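Local structure of uncharacterized protein DUF1234 (Pectobacterium atrosepticum SCRI1043, 3BDV) at residues R40-P43 with H44-R47; D30-W34 with Q35-E39. The protein probably acts as a hydrolase of the serine hydrolase family, with an alpha/beta-hydrolase fold, and binds calcium. All coordinates share one frame; numbering follows the deposited sequence. Where two conformers were deposited one is given.

In the fold
Interactions 2 and 1 follow each other along the chain and share helix 34-41: residues 30-39 form its start and the loop before it, residues 40-47 its end and the turn into strand 46-47. Each has a buried aromatic part and an exposed rim. At the start, the W34-W38 edge-to-face pair lies inward, while E32, D31 and their bonds lie at the surface; at the end, F42 and W45 stack inside, with P43 and H44 outside. Interaction 2 is the richer in side-chain hydrogen bonds, whereas interaction 1 relies on stacking and, at R47, reaches calcium. W45 packs on W38, R47 forms a salt bridge with E39, and R40 reaches the backbone of D31.

Interaction 1: residues R40-P43 with H44-R47. With CA (calcium ion), chain C.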
ATOM      1  N   ARG A  40       7.546  -7.073 -11.117  1.00 23.39           N
ATOM      2  CA  ARG A  40       8.530  -7.423 -12.148  1.00 22.31           C
ATOM      3  C   ARG A  40       9.909  -6.796 -11.882  1.00 22.84           C
ATOM      4  O   ARG A  40      10.942  -7.415 -12.130  1.00 21.88           O
ATOM      5  CB  ARG A  40       8.076  -7.000 -13.554  1.00 21.37           C
ATOM      6  CG  ARG A  40       6.855  -7.708 -14.085  1.00 19.18           C
ATOM      7  CD  ARG A  40       6.643  -7.415 -15.559  1.00 21.42           C
ATOM      8  NE  ARG A  40       6.183  -6.039 -15.807  1.00 26.22           N
ATOM      9  CZ  ARG A  40       4.914  -5.639 -15.681  1.00 23.26           C
ATOM     10  NH1 ARG A  40       3.954  -6.477 -15.311  1.00 24.25           N
ATOM     11  NH2 ARG A  40       4.610  -4.401 -15.968  1.00 22.71           N
ATOM     12  N   ARG A  41       9.925  -5.556 -11.399  1.00 22.14           N
ATOM     13  CA  ARG A  41      11.186  -4.857 -11.145  1.00 19.79           C
ATOM     14  C   ARG A  41      11.984  -5.408  -9.939  1.00 21.81           C
ATOM     15  O   ARG A  41      13.238  -5.441  -9.970  1.00 20.54           O
ATOM     16  CB  ARG A  41      10.872  -3.363 -10.999  1.00 19.64           C
ATOM     17  CG  ARG A  41      12.046  -2.483 -10.947  1.00 22.56           C
ATOM     18  CD  ARG A  41      11.610  -1.077 -10.954  1.00 22.56           C
ATOM     19  NE  ARG A  41      12.728  -0.142 -10.837  1.00 25.20           N
ATOM     20  CZ  ARG A  41      12.696   1.108 -11.277  1.00 28.54           C
ATOM     21  NH1 ARG A  41      11.638   1.563 -11.917  1.00 23.02           N
ATOM     22  NH2 ARG A  41      13.739   1.901 -11.108  1.00 28.37           N
ATOM     23  N   PHE A  42      11.260  -5.932  -8.941  1.00 20.40           N
ATOM     24  CA  PHE A  42      11.808  -6.409  -7.675  1.00 21.14           C
ATOM     25  C   PHE A  42      11.217  -7.797  -7.377  1.00 22.18           C
ATOM     26  O   PHE A  42      10.255  -7.943  -6.607  1.00 21.13           O
ATOM     27  CB  PHE A  42      11.461  -5.435  -6.554  1.00 21.06           C
ATOM     28  CG  PHE A  42      11.998  -4.049  -6.786  1.00 22.69           C
ATOM     29  CD1 PHE A  42      13.345  -3.787  -6.677  1.00 23.83           C
ATOM     30  CD2 PHE A  42      11.168  -3.040  -7.192  1.00 24.52           C
ATOM     31  CE1 PHE A  42      13.865  -2.514  -6.944  1.00 23.07           C
ATOM     32  CE2 PHE A  42      11.668  -1.767  -7.443  1.00 24.54           C
ATOM     33  CZ  PHE A  42      13.018  -1.510  -7.343  1.00 22.52           C
ATOM     34  N   PRO A  43      11.742  -8.822  -8.046  1.00 24.51           N
ATOM     35  CA  PRO A  43      11.074 -10.121  -7.976  1.00 26.21           C
ATOM     36  C   PRO A  43      11.084 -10.785  -6.613  1.00 26.61           C
ATOM     37  O   PRO A  43      10.385 -11.796  -6.419  1.00 29.32           O
ATOM     38  CB  PRO A  43      11.846 -10.973  -9.006  1.00 25.92           C
ATOM     39  CG  PRO A  43      12.657 -10.034  -9.805  1.00 28.80           C
ATOM     40  CD  PRO A  43      12.913  -8.840  -8.936  1.00 23.93           C
ATOM     41  N   HIS A  44      11.892 -10.268  -5.692  1.00 25.64           N
ATOM     42  CA  HIS A  44      11.905 -10.754  -4.317  1.00 27.03           C
ATOM     43  C   HIS A  44      10.763 -10.131  -3.492  1.00 28.00           C
ATOM     44  O   HIS A  44      10.467 -10.616  -2.416  1.00 27.54           O
ATOM     45  CB  HIS A  44      13.254 -10.465  -3.649  1.00 30.09           C
ATOM     46  CG  HIS A  44      13.757  -9.067  -3.889  1.00 37.27           C
ATOM     47  ND1 HIS A  44      14.111  -8.611  -5.145  1.00 32.69           N
ATOM     48  CD2 HIS A  44      13.921  -8.016  -3.048  1.00 31.33           C
ATOM     49  CE1 HIS A  44      14.497  -7.350  -5.061  1.00 39.02           C
ATOM     50  NE2 HIS A  44      14.394  -6.966  -3.801  1.00 33.54           N
ATOM     51  N   TRP A  45      10.129  -9.057  -3.976  1.00 24.26           N
ATOM     52  CA  TRP A  45       8.969  -8.524  -3.254  1.00 22.95           C
ATOM     53  C   TRP A  45       7.837  -9.519  -3.262  1.00 24.26           C
ATOM     54  O   TRP A  45       7.710 -10.280  -4.187  1.00 23.72           O
ATOM     55  CB  TRP A  45       8.497  -7.218  -3.837  1.00 22.59           C
ATOM     56  CG  TRP A  45       9.481  -6.086  -3.626  1.00 22.40           C
ATOM     57  CD1 TRP A  45      10.778  -6.175  -3.176  1.00 22.06           C
ATOM     58  CD2 TRP A  45       9.257  -4.704  -3.908  1.00 24.60           C
ATOM     59  NE1 TRP A  45      11.356  -4.921  -3.148  1.00 24.71           N
ATOM     60  CE2 TRP A  45      10.458  -4.007  -3.605  1.00 21.89           C
ATOM     61  CE3 TRP A  45       8.166  -3.986  -4.380  1.00 23.50           C
ATOM     62  CZ2 TRP A  45      10.582  -2.632  -3.745  1.00 26.03           C
ATOM     63  CZ3 TRP A  45       8.285  -2.616  -4.508  1.00 22.49           C
ATOM     64  CH2 TRP A  45       9.495  -1.953  -4.212  1.00 21.52           C
ATOM     65  N   GLN A  46       7.032  -9.504  -2.211  1.00 22.91           N
ATOM     66  CA  GLN A  46       5.939 -10.455  -2.075  0.70 20.83           C
ATOM     67  C   GLN A  46       4.617  -9.826  -2.466  1.00 20.15           C
ATOM     68  O   GLN A  46       4.510  -8.617  -2.588  1.00 19.39           O
ATOM     69  CB  GLN A  46       5.876 -10.965  -0.651  0.70 19.59           C
ATOM     70  CG  GLN A  46       7.093 -11.803  -0.199  0.70 23.19           C
ATOM     71  CD  GLN A  46       7.408 -12.952  -1.152  0.70 21.12           C
ATOM     72  OE1 GLN A  46       6.620 -13.885  -1.304  0.70 24.19           O
ATOM     73  NE2 GLN A  46       8.559 -12.881  -1.804  0.70 27.56           N
ATOM     74  N   ARG A  47       3.613 -10.668  -2.668  1.00 22.35           N
ATOM     75  CA  ARG A  47       2.311 -10.224  -3.145  1.00 20.66           C
ATOM     76  C   ARG A  47       1.238 -11.185  -2.697  1.00 23.03           C
ATOM     77  O   ARG A  47       1.425 -12.417  -2.721  1.00 20.02           O
ATOM     78  CB  ARG A  47       2.354 -10.085  -4.668  1.00 21.54           C
ATOM     79  CG  ARG A  47       1.059  -9.648  -5.292  1.00 20.16           C
ATOM     80  CD  ARG A  47       1.280  -9.332  -6.731  1.00 24.77           C
ATOM     81  NE  ARG A  47       0.004  -9.152  -7.399  1.00 19.97           N
ATOM     82  CZ  ARG A  47      -0.169  -8.435  -8.503  1.00 21.72           C
ATOM     83  NH1 ARG A  47       0.851  -7.890  -9.123  1.00 24.14           N
ATOM     84  NH2 ARG A  47      -1.373  -8.326  -9.023  1.00 21.93           N
TER
HETATM   85 CA    CA C 191       2.370 -14.454  -1.776  1.00 30.96          CA
HETATM   86  O   HOH W   1       4.429 -13.496  -2.463  1.00 29.73           O
HETATM   87  O   HOH W   2       0.957 -16.220  -1.631  1.00 46.19           O
HETATM   88  O   HOH W   3       3.692 -16.055  -0.493  1.00 34.53           O
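The backbone N of W45 donates to F42 O at 2.9 Å, closing a type I beta turn that runs through P43 and H44. F42 is the first residue to leave helical geometry, so the turn takes over directly where helix 34-41 stops. Its two outer residues are also joined by their side chains, which lie side by side and point the same way. The F42 ring and the six-membered ring of W45 form an offset stack, with centroids 4.4 Å apart and planes only 13° from parallel. Behind the stack, F42 CB sits almost squarely over the five-membered ring, 3.3 Å from its centroid, in a CH-pi contact; the indole thus covers both the root and the ring of F42. Both residues place CG beside the backbone N (chi1 -60° in F42, -68° in W45), which brings the two flat groups face to face. On the other face of the phenyl ring lies R41 CG. The H44 ring comes to the phenyl edge through CE1, 4.1 Å from F42 CD1, while W45 CD1 lies over one face of the imidazole.

Beyond the turn, in one of its two conformers Q46 folds back and its NE2 donates to H44 O at 3.0 Å. R47 O binds calcium at 2.4 Å; three waters and E68 are also ligands, and one of those waters accepts from R47 N.

In the fold, this is the link from helix 34-41 to strand 46-47 in the beta-alpha-beta unit that begins with strand 19-23. F42 packs against helices 4-15 and 174-185, W45 rests on L177, L180 and M20, and Q46 pairs through its backbone with strand 19-23.

Interaction 2: residues D30-W34 with Q35-E39; sequences DDEHW and QSHWE
S36 OG donates to D30 O at 2.7 Å, while H33 N reaches the same oxygen from the opposite face of its carbonyl plane, closing a type I turn. S36 OG also accepts from R47 NH1 and, weakly, from a water that donates to D31 OD1. Farther out, E32 bends at chi2 (-55°) and brings OE1 to H37 NE2, 2.8 Å away. This His-carboxylate bond lies near the imidazole plane but meets the carboxylate from above, the two planes being 80° apart.

H33 is the N-cap of helix 34-41: its ND1 accepts from Q35 N at 3.1 Å, close to the ring plane, satisfying an amide of the first turn that has no helical carbonyl before it. H33 O takes H37 N at 2.9 Å and, weakly, S36 N, and W38 N donates to W34 O at 2.9 Å. The helix leads from strand 19-23 toward strand 46-47 in a beta-alpha-beta unit of the alpha/beta-hydrolase fold, and the rings of H33 and W34 both meet that of H81 edge-to-face, H81 lying in what is probably the nucleophile elbow.

Both ends of the buried Q35 amide are used, OE1 by S29 OG and NE2 by V23 O, while its CG lies over the W34 six-membered ring. W34 turns an edge to the face of W38, CZ3 to CZ3 3.5 Å, with planes at 63°. Their indole NE1 atoms donate to I164 O and P172 O respectively.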
ATOM      1  N   ASP A  30      -3.714  -5.459 -12.547  1.00 23.42           N
ATOM      2  CA  ASP A  30      -3.409  -6.005 -13.853  1.00 26.86           C
ATOM      3  C   ASP A  30      -1.941  -5.755 -14.262  1.00 27.79           C
ATOM      4  O   ASP A  30      -1.144  -5.164 -13.530  1.00 27.04           O
ATOM      5  CB  ASP A  30      -4.412  -5.467 -14.888  1.00 26.75           C
ATOM      6  CG  ASP A  30      -4.301  -3.952 -15.101  1.00 32.60           C
ATOM      7  OD1 ASP A  30      -3.282  -3.371 -14.722  1.00 43.62           O
ATOM      8  OD2 ASP A  30      -5.239  -3.344 -15.662  1.00 41.61           O
ATOM      9  N   ASP A  31      -1.578  -6.233 -15.435  1.00 25.78           N
ATOM     10  CA  ASP A  31      -0.181  -6.253 -15.824  1.00 27.41           C
ATOM     11  C   ASP A  31       0.471  -4.898 -15.912  1.00 24.37           C
ATOM     12  O   ASP A  31       1.671  -4.798 -15.680  1.00 25.83           O
ATOM     13  CB  ASP A  31       0.012  -7.007 -17.142  1.00 29.49           C
ATOM     14  CG  ASP A  31       0.187  -8.492 -16.928  1.00 40.33           C
ATOM     15  OD1 ASP A  31       0.575  -8.883 -15.802  1.00 46.90           O
ATOM     16  OD2 ASP A  31      -0.056  -9.277 -17.872  1.00 48.45           O
ATOM     17  N   GLU A  32      -0.301  -3.863 -16.235  1.00 23.58           N
ATOM     18  CA  GLU A  32       0.245  -2.513 -16.390  1.00 21.57           C
ATOM     19  C   GLU A  32       0.116  -1.638 -15.168  1.00 20.79           C
ATOM     20  O   GLU A  32       0.547  -0.497 -15.183  1.00 23.40           O
ATOM     21  CB  GLU A  32      -0.366  -1.813 -17.581  1.00 22.34           C
ATOM     22  CG  GLU A  32       0.359  -2.172 -18.931  1.00 33.72           C
ATOM     23  CD  GLU A  32       1.892  -1.896 -18.912  1.00 43.07           C
ATOM     24  OE1 GLU A  32       2.346  -0.797 -18.476  1.00 44.06           O
ATOM     25  OE2 GLU A  32       2.649  -2.804 -19.340  1.00 53.18           O
ATOM     26  N   HIS A  33      -0.490  -2.187 -14.119  1.00 21.37           N
ATOM     27  CA  HIS A  33      -0.644  -1.508 -12.847  1.00 20.92           C
ATOM     28  C   HIS A  33       0.717  -1.419 -12.164  1.00 21.75           C
ATOM     29  O   HIS A  33       1.550  -2.326 -12.282  1.00 21.57           O
ATOM     30  CB  HIS A  33      -1.620  -2.329 -11.997  1.00 22.44           C
ATOM     31  CG  HIS A  33      -2.100  -1.662 -10.757  1.00 24.25           C
ATOM     32  ND1 HIS A  33      -1.368  -1.637  -9.582  1.00 19.74           N
ATOM     33  CD2 HIS A  33      -3.307  -1.128 -10.459  1.00 25.80           C
ATOM     34  CE1 HIS A  33      -2.086  -1.045  -8.645  1.00 21.11           C
ATOM     35  NE2 HIS A  33      -3.262  -0.722  -9.152  1.00 21.17           N
ATOM     36  N   TRP A  34       0.945  -0.307 -11.482  1.00 21.79           N
ATOM     37  CA  TRP A  34       2.185  -0.084 -10.742  1.00 19.93           C
ATOM     38  C   TRP A  34       2.591  -1.223  -9.831  1.00 18.53           C
ATOM     39  O   TRP A  34       3.760  -1.517  -9.720  1.00 20.05           O
ATOM     40  CB  TRP A  34       2.155   1.244  -9.956  1.00 19.85           C
ATOM     41  CG  TRP A  34       1.041   1.399  -8.961  1.00 19.75           C
ATOM     42  CD1 TRP A  34      -0.214   1.916  -9.202  1.00 21.98           C
ATOM     43  CD2 TRP A  34       1.097   1.156  -7.550  1.00 16.49           C
ATOM     44  NE1 TRP A  34      -0.958   1.918  -8.072  1.00 23.79           N
ATOM     45  CE2 TRP A  34      -0.194   1.438  -7.036  1.00 20.68           C
ATOM     46  CE3 TRP A  34       2.067   0.621  -6.689  1.00 20.96           C
ATOM     47  CZ2 TRP A  34      -0.510   1.262  -5.696  1.00 18.76           C
ATOM     48  CZ3 TRP A  34       1.738   0.442  -5.362  1.00 16.53           C
ATOM     49  CH2 TRP A  34       0.457   0.793  -4.887  1.00 21.04           C
ATOM     50  N   GLN A  35       1.664  -1.857  -9.140  1.00 20.50           N
ATOM     51  CA  GLN A  35       2.060  -2.982  -8.287  1.00 19.75           C
ATOM     52  C   GLN A  35       2.676  -4.128  -9.107  1.00 19.58           C
ATOM     53  O   GLN A  35       3.624  -4.784  -8.657  1.00 20.14           O
ATOM     54  CB  GLN A  35       0.878  -3.468  -7.472  1.00 21.87           C
ATOM     55  CG  GLN A  35       0.539  -2.539  -6.322  1.00 21.68           C
ATOM     56  CD  GLN A  35      -0.681  -3.000  -5.550  1.00 22.33           C
ATOM     57  OE1 GLN A  35      -1.625  -3.493  -6.151  1.00 25.75           O
ATOM     58  NE2 GLN A  35      -0.677  -2.838  -4.232  1.00 16.71           N
ATOM     59  N   SER A  36       2.193  -4.292 -10.340  1.00 21.74           N
ATOM     60  CA  SER A  36       2.746  -5.281 -11.246  1.00 18.96           C
ATOM     61  C   SER A  36       4.089  -4.828 -11.838  1.00 19.02           C
ATOM     62  O   SER A  36       5.005  -5.645 -11.999  1.00 20.33           O
ATOM     63  CB  SER A  36       1.721  -5.683 -12.328  1.00 22.11           C
ATOM     64  OG  SER A  36       0.565  -6.318 -11.740  1.00 20.33           O
ATOM     65  N   HIS A  37       4.219  -3.562 -12.219  1.00 19.64           N
ATOM     66  CA  HIS A  37       5.531  -3.046 -12.582  1.00 18.51           C
ATOM     67  C   HIS A  37       6.518  -3.334 -11.472  1.00 20.39           C
ATOM     68  O   HIS A  37       7.633  -3.826 -11.710  1.00 20.81           O
ATOM     69  CB  HIS A  37       5.466  -1.544 -12.867  1.00 19.67           C
ATOM     70  CG  HIS A  37       4.948  -1.236 -14.235  1.00 17.57           C
ATOM     71  ND1 HIS A  37       5.772  -0.969 -15.306  1.00 24.36           N
ATOM     72  CD2 HIS A  37       3.675  -1.141 -14.699  1.00 21.02           C
ATOM     73  CE1 HIS A  37       5.031  -0.732 -16.376  1.00 21.10           C
ATOM     74  NE2 HIS A  37       3.754  -0.836 -16.043  1.00 19.45           N
ATOM     75  N   TRP A  38       6.116  -3.051 -10.254  1.00 20.17           N
ATOM     76  CA  TRP A  38       7.046  -3.191  -9.115  1.00 19.41           C
ATOM     77  C   TRP A  38       7.433  -4.642  -8.829  1.00 20.28           C
ATOM     78  O   TRP A  38       8.598  -4.949  -8.537  1.00 20.09           O
ATOM     79  CB  TRP A  38       6.488  -2.495  -7.871  1.00 19.18           C
ATOM     80  CG  TRP A  38       6.382  -1.007  -8.024  1.00 17.21           C
ATOM     81  CD1 TRP A  38       6.613  -0.254  -9.173  1.00 18.38           C
ATOM     82  CD2 TRP A  38       5.941  -0.086  -7.034  1.00 15.96           C
ATOM     83  NE1 TRP A  38       6.394   1.058  -8.906  1.00 21.00           N
ATOM     84  CE2 TRP A  38       5.950   1.196  -7.617  1.00 17.84           C
ATOM     85  CE3 TRP A  38       5.559  -0.215  -5.705  1.00 20.60           C
ATOM     86  CZ2 TRP A  38       5.602   2.331  -6.903  1.00 20.26           C
ATOM     87  CZ3 TRP A  38       5.214   0.907  -5.009  1.00 18.35           C
ATOM     88  CH2 TRP A  38       5.254   2.164  -5.604  1.00 19.03           C
ATOM     89  N   GLU A  39       6.466  -5.527  -8.975  1.00 19.40           N
ATOM     90  CA  GLU A  39       6.709  -6.959  -8.826  1.00 21.36           C
ATOM     91  C   GLU A  39       7.709  -7.460  -9.852  1.00 20.02           C
ATOM     92  O   GLU A  39       8.592  -8.220  -9.514  1.00 21.55           O
ATOM     93  CB  GLU A  39       5.408  -7.698  -8.965  1.00 20.76           C
ATOM     94  CG  GLU A  39       5.510  -9.143  -8.611  1.00 26.68           C
ATOM     95  CD  GLU A  39       4.198  -9.852  -8.784  1.00 29.19           C
ATOM     96  OE1 GLU A  39       3.331  -9.390  -9.600  1.00 22.03           O
ATOM     97  OE2 GLU A  39       4.065 -10.889  -8.110  1.00 31.55           O
TER
HETATM   98  O   HOH W   4      -0.820  -9.061 -13.008  1.00 48.62           O